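Local coordinates for protein Cry23AA1 (PDB 4RHZ) that probably acts as the aerolysin-family, pore-forming component of a binary Bacillus thuringiensis insecticidal toxin, and carries a bound zinc ion, at residues Glu9-Asn12 with Tyr13-Val17; Arg176-Asp180 with Gly181-Ala185; Thr141-Pro144 with Lys145-Val148. All coordinates share one frame; numbering follows the deposited sequence. Where two conformers were deposited one is given.

Interaction 1: Glu9-Asn12 with Tyr13-Val17; sequences EINN and YMKEV
I10 and M14 meet one turn apart on the buried side of helix 6-18, where CG2 of I10 lies 4.2 Å from CG of M14. The first torsion of M14 (chi1 -75°) sets CG beside its own backbone N and against the carbonyl oxygen of I10, and bends at the next two torsions turn the end of the chain away from the helix; the M14 side chain packs on A185 and V187. I10 reaches V189, S25 and C175, and both side chains thus press the helix onto the underlying strands. In the main chain there, M14 N donates to I10 O at 2.9 Å, and Y13 N to E9 O at the same length. Y13 departs toward Y197, with which its ring packs edge-to-face.

The exposed side, at N12 and E16, is loose and polar. The two approach with amide and carboxylate planes turned 67° apart, and N12 ND2 makes only a weak hydrogen bond to E16 OE2, 3.5 Å long. The firmer partner of E16 is the hydroxyl of Y197, bound through OE1. At the margin between the two sides, with V23 of strand 22-27 beside them, K15 stretches its extended chain past N11, whose CG stands anti to the backbone N (chi1 -177°); CE of K15 comes 3.3 Å from OD1 of N11. Backbone bonds of the i to i+4 kind run beneath both pairs, K15 N to N11 O and E16 N to N12 O. The whole is a typical amphipathic alpha-helix lying on a beta-sheet by one face.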
# COMPACT_ATOMS: atom_id res chain seq x y z
N GLU A 9 -18.00 -32.44 -10.68
CA GLU A 9 -18.29 -32.93 -9.35
C GLU A 9 -19.65 -33.74 -9.42
O GLU A 9 -19.81 -34.73 -8.69
CB GLU A 9 -18.43 -31.85 -8.30
CG GLU A 9 -17.21 -30.99 -7.93
CD GLU A 9 -16.00 -31.74 -7.55
OE1 GLU A 9 -16.15 -32.81 -6.90
OE2 GLU A 9 -14.88 -31.26 -7.92
N ILE A 10 -20.57 -33.31 -10.29
CA ILE A 10 -21.73 -34.13 -10.63
C ILE A 10 -21.22 -35.43 -11.28
O ILE A 10 -21.68 -36.50 -10.99
CB ILE A 10 -22.66 -33.44 -11.61
CG1 ILE A 10 -23.43 -32.36 -10.93
CG2 ILE A 10 -23.63 -34.44 -12.21
CD1 ILE A 10 -23.91 -32.72 -9.61
N ASN A 11 -20.23 -35.34 -12.12
CA ASN A 11 -19.72 -36.54 -12.72
C ASN A 11 -19.30 -37.48 -11.56
O ASN A 11 -19.60 -38.69 -11.58
CB ASN A 11 -18.59 -36.18 -13.67
CG ASN A 11 -18.02 -37.36 -14.40
OD1 ASN A 11 -17.33 -38.21 -13.82
ND2 ASN A 11 -18.23 -37.38 -15.72
N ASN A 12 -18.64 -36.93 -10.54
CA ASN A 12 -18.08 -37.81 -9.53
C ASN A 12 -19.18 -38.40 -8.64
O ASN A 12 -19.13 -39.55 -8.27
CB ASN A 12 -16.94 -37.13 -8.71
CG ASN A 12 -16.37 -38.06 -7.62
OD1 ASN A 12 -15.68 -39.08 -7.89
ND2 ASN A 12 -16.66 -37.72 -6.37
N TYR A 13 -20.17 -37.59 -8.32
CA TYR A 13 -21.31 -37.99 -7.59
C TYR A 13 -22.04 -39.16 -8.31
O TYR A 13 -22.34 -40.23 -7.70
CB TYR A 13 -22.21 -36.77 -7.46
CG TYR A 13 -23.59 -37.08 -6.96
CD1 TYR A 13 -23.89 -37.00 -5.60
CD2 TYR A 13 -24.62 -37.42 -7.84
CE1 TYR A 13 -25.17 -37.25 -5.13
CE2 TYR A 13 -25.92 -37.67 -7.38
CZ TYR A 13 -26.18 -37.60 -6.03
OH TYR A 13 -27.45 -37.87 -5.57
N MET A 14 -22.29 -39.00 -9.61
CA MET A 14 -22.98 -40.01 -10.32
C MET A 14 -22.21 -41.33 -10.30
O MET A 14 -22.82 -42.39 -10.23
CB MET A 14 -23.24 -39.61 -11.76
CG MET A 14 -24.34 -38.61 -11.96
SD MET A 14 -25.99 -39.08 -11.34
CE MET A 14 -26.41 -40.20 -12.68
N LYS A 15 -20.91 -41.29 -10.47
CA LYS A 15 -20.14 -42.52 -10.49
C LYS A 15 -20.15 -43.18 -9.12
O LYS A 15 -20.25 -44.38 -9.04
CB LYS A 15 -18.73 -42.30 -10.95
CG LYS A 15 -18.66 -41.97 -12.44
CD LYS A 15 -17.24 -41.87 -13.00
CE LYS A 15 -17.33 -41.43 -14.46
NZ LYS A 15 -16.00 -41.11 -15.09
N GLU A 16 -20.07 -42.40 -8.06
CA GLU A 16 -19.97 -42.97 -6.75
C GLU A 16 -21.30 -43.54 -6.29
O GLU A 16 -21.33 -44.60 -5.67
CB GLU A 16 -19.45 -41.97 -5.69
CG GLU A 16 -17.91 -41.75 -5.86
CD GLU A 16 -17.33 -40.78 -4.83
OE1 GLU A 16 -18.11 -40.12 -4.09
OE2 GLU A 16 -16.09 -40.73 -4.74
N VAL A 17 -22.38 -42.83 -6.61
CA VAL A 17 -23.64 -43.17 -6.05
C VAL A 17 -24.30 -44.31 -6.83
O VAL A 17 -24.90 -45.20 -6.20
CB VAL A 17 -24.55 -41.96 -5.99
CG1 VAL A 17 -26.04 -42.39 -5.77
CG2 VAL A 17 -24.06 -40.99 -4.87

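Interaction 2: Arg176-Asp180 with Gly181-Ala185; sequences RGYRD and GALIA
A beta hairpin closed by a type I' turn from R179 to A182 carries this contact, and Y178 packs against L183 on one face of it. CE1 of the Y178 ring lies 3.7 Å from CD1 of L183, while Y178 CD1 approaches L183 CA; the two side chains cross at a slant. R176 adds its CB to the same leucine methyl. I184 sends its own CD1 to within 3.9 Å of R179 CB.

Next to the turn, R179 N donates to A182 O at 2.8 Å, and A182 N returns a bond of 3.1 Å to R179 O. Both turn residues, D180 and G181, have positive phi, as type I' requires. Further along the strands, a classic beta bulge shifts the register: I184 and A185 stand together against G177, whose carbonyl oxygen accepts I184 N at 2.8 Å and A185 N at 3.3 Å, both from the same face of its plane. G177 N completes the pair with a 2.9 Å bond to A185 O. Strand 22-27 flanks 176-179 along its other edge, bonding through K24 and T22, and M14 and Y18 of helix 6-18 pack on A185.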
# COMPACT_ATOMS: atom_id res chain seq x y z
N ARG A 176 -27.42 -38.34 -16.71
CA ARG A 176 -27.52 -39.62 -17.30
C ARG A 176 -26.27 -40.41 -16.93
O ARG A 176 -25.17 -39.99 -17.26
CB ARG A 176 -27.65 -39.49 -18.85
CG ARG A 176 -28.90 -38.64 -19.40
CD ARG A 176 -28.84 -38.51 -20.95
NE ARG A 176 -30.02 -37.96 -21.64
CZ ARG A 176 -30.21 -36.64 -21.94
NH1 ARG A 176 -29.29 -35.74 -21.54
NH2 ARG A 176 -31.31 -36.22 -22.63
N GLY A 177 -26.42 -41.54 -16.22
CA GLY A 177 -25.33 -42.46 -15.93
C GLY A 177 -25.43 -43.71 -16.77
O GLY A 177 -26.51 -44.23 -16.98
N TYR A 178 -24.31 -44.19 -17.28
CA TYR A 178 -24.26 -45.39 -18.08
C TYR A 178 -23.24 -46.31 -17.50
O TYR A 178 -22.28 -45.86 -16.88
CB TYR A 178 -23.83 -45.11 -19.51
CG TYR A 178 -24.59 -44.03 -20.17
CD1 TYR A 178 -25.66 -44.31 -21.03
CD2 TYR A 178 -24.25 -42.67 -19.92
CE1 TYR A 178 -26.38 -43.23 -21.66
CE2 TYR A 178 -24.94 -41.64 -20.48
CZ TYR A 178 -26.00 -41.91 -21.36
OH TYR A 178 -26.60 -40.81 -21.92
N ARG A 179 -23.49 -47.61 -17.70
CA ARG A 179 -22.64 -48.73 -17.25
C ARG A 179 -22.79 -49.88 -18.26
O ARG A 179 -23.92 -50.22 -18.63
CB ARG A 179 -23.12 -49.17 -15.86
CG ARG A 179 -22.11 -49.96 -15.01
CD ARG A 179 -22.87 -50.84 -14.05
NE ARG A 179 -22.21 -51.04 -12.77
CZ ARG A 179 -22.70 -50.62 -11.61
NH1 ARG A 179 -23.86 -49.95 -11.57
NH2 ARG A 179 -22.01 -50.88 -10.48
N ASP A 180 -21.69 -50.47 -18.71
CA ASP A 180 -21.77 -51.71 -19.56
C ASP A 180 -22.71 -51.59 -20.77
O ASP A 180 -23.56 -52.48 -21.00
CB ASP A 180 -22.21 -52.99 -18.75
CG ASP A 180 -21.30 -53.30 -17.55
OD1 ASP A 180 -21.85 -53.61 -16.46
OD2 ASP A 180 -20.05 -53.22 -17.71
N GLY A 181 -22.58 -50.51 -21.52
CA GLY A 181 -23.32 -50.32 -22.77
C GLY A 181 -24.77 -49.86 -22.58
O GLY A 181 -25.52 -49.83 -23.56
N ALA A 182 -25.17 -49.54 -21.35
CA ALA A 182 -26.57 -49.17 -21.05
C ALA A 182 -26.71 -47.97 -20.10
O ALA A 182 -25.88 -47.77 -19.18
CB ALA A 182 -27.34 -50.39 -20.46
N LEU A 183 -27.80 -47.23 -20.28
CA LEU A 183 -28.17 -46.11 -19.42
C LEU A 183 -28.79 -46.71 -18.21
O LEU A 183 -29.78 -47.39 -18.38
CB LEU A 183 -29.17 -45.21 -20.13
CG LEU A 183 -29.70 -44.02 -19.32
CD1 LEU A 183 -29.71 -42.69 -20.09
CD2 LEU A 183 -31.05 -44.26 -18.76
N ILE A 184 -28.29 -46.42 -17.00
CA ILE A 184 -28.82 -47.02 -15.76
C ILE A 184 -29.40 -45.95 -14.86
O ILE A 184 -29.92 -46.23 -13.80
CB ILE A 184 -27.68 -47.73 -14.95
CG1 ILE A 184 -26.52 -46.72 -14.69
CG2 ILE A 184 -27.15 -48.96 -15.74
CD1 ILE A 184 -25.49 -47.08 -13.60
N ALA A 185 -29.23 -44.68 -15.22
CA ALA A 185 -29.72 -43.58 -14.32
C ALA A 185 -30.07 -42.34 -15.12
O ALA A 185 -29.33 -41.97 -16.03
CB ALA A 185 -28.71 -43.25 -13.22

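Interaction 3: Thr141-Pro144 with Lys145-Val148; sequences TIPP and KTYV
T146 faces back across the turn toward P143 and P144, its side chain directed at the strand that has just ended. Its CB lies 3.3 Å from the carbonyl oxygen of P143. From there the methyl CG2 stands anti to the backbone N, whereas OG1 sits beside that N (chi1 -59°), which brings the hydroxyl over the bend of the chain. OG1 is 3.8 Å from P143 CB and 3.1 Å from P144 O. A hydrogen bond to that carbonyl is possible but not settled, because OG1 is also hydrogen-bonded to the hydroxyl of S243 and has one proton to give.

Below the turn I142 lays its methyl CG2 against a carbonyl oxygen, 3.3 Å from T146 O. The apolar part follows: I142 CG1 faces V148 CB at 4.3 Å, the two buried side chains pointing at each other between strands 126-142 and 146-179. At the apex K145 has positive phi (55°) and forms a G1 beta bulge with T146, both residues facing N61. The lysine chain bends at chi2 and leads away, and its NZ bonds the carbonyl oxygen of T62.

P143 and P144 cannot donate from their own nitrogens; N61 ND2 bonds I142 O and, weakly, P143 O. With just an unsettled bond across the bend, the turn probably owes much to the prolines' limited phi and to N61, S243 and T62.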
# COMPACT_ATOMS: atom_id res chain seq x y z
N THR A 141 8.42 33.06 -3.12
CA THR A 141 9.07 34.31 -2.81
C THR A 141 10.25 34.03 -1.90
O THR A 141 10.07 33.52 -0.79
CB THR A 141 8.08 35.23 -2.10
OG1 THR A 141 7.01 35.52 -2.99
CG2 THR A 141 8.77 36.54 -1.68
N ILE A 142 11.44 34.34 -2.39
CA ILE A 142 12.64 34.16 -1.60
C ILE A 142 13.12 35.47 -0.93
O ILE A 142 13.64 36.36 -1.64
CB ILE A 142 13.78 33.65 -2.48
CG1 ILE A 142 13.28 32.44 -3.28
CG2 ILE A 142 14.98 33.34 -1.60
CD1 ILE A 142 14.20 32.03 -4.32
N PRO A 143 13.02 35.57 0.41
CA PRO A 143 13.55 36.78 1.02
C PRO A 143 15.01 37.03 0.68
O PRO A 143 15.69 36.17 0.17
CB PRO A 143 13.38 36.54 2.54
CG PRO A 143 12.16 35.62 2.61
CD PRO A 143 12.40 34.68 1.39
N PRO A 144 15.45 38.26 0.94
CA PRO A 144 16.79 38.72 0.59
C PRO A 144 17.78 37.93 1.41
O PRO A 144 17.47 37.63 2.53
CB PRO A 144 16.81 40.19 1.06
CG PRO A 144 15.36 40.59 1.32
CD PRO A 144 14.61 39.30 1.60
N LYS A 145 18.96 37.67 0.88
CA LYS A 145 19.99 36.95 1.63
C LYS A 145 19.46 35.59 2.17
O LYS A 145 19.69 35.23 3.30
CB LYS A 145 20.55 37.84 2.80
CG LYS A 145 21.05 39.24 2.38
CD LYS A 145 22.24 39.19 1.44
CE LYS A 145 22.61 40.60 0.95
NZ LYS A 145 23.79 40.45 -0.00
N THR A 146 18.72 34.85 1.36
CA THR A 146 18.15 33.59 1.81
C THR A 146 18.22 32.63 0.65
O THR A 146 18.12 33.02 -0.52
CB THR A 146 16.69 33.79 2.24
OG1 THR A 146 16.68 34.76 3.29
CG2 THR A 146 16.05 32.52 2.74
N TYR A 147 18.42 31.36 0.96
CA TYR A 147 18.20 30.38 -0.07
C TYR A 147 17.01 29.50 0.28
O TYR A 147 16.54 29.44 1.44
CB TYR A 147 19.44 29.62 -0.36
CG TYR A 147 19.89 28.68 0.72
CD1 TYR A 147 19.57 27.30 0.67
CD2 TYR A 147 20.70 29.15 1.77
CE1 TYR A 147 20.03 26.41 1.64
CE2 TYR A 147 21.15 28.30 2.74
CZ TYR A 147 20.81 26.92 2.67
OH TYR A 147 21.29 26.12 3.66
N VAL A 148 16.52 28.84 -0.75
CA VAL A 148 15.39 27.99 -0.65
C VAL A 148 15.83 26.62 -1.21
O VAL A 148 16.60 26.53 -2.21
CB VAL A 148 14.24 28.73 -1.35
CG1 VAL A 148 13.73 28.06 -2.50
CG2 VAL A 148 13.19 29.19 -0.37

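In the fold
Interactions 1 and 2 form one neighbourhood at one end of this elongated molecule, their centres 13 Å apart. The methyl CE of M14 joins them, packing 3.9 Å from A185 CB and 3.8 Å from G177 N, so the helix rests on the bulged part of the hairpin. Interaction 3 lies on the other side of the chain's centre, its own centre about 82 Å from that of interaction 1 and about 92 Å from that of interaction 2. Strand 146-179, broken along its course, nevertheless runs from T146-V148 to R176-R179. All three lie away from the zinc site formed by H79, E130 and H132.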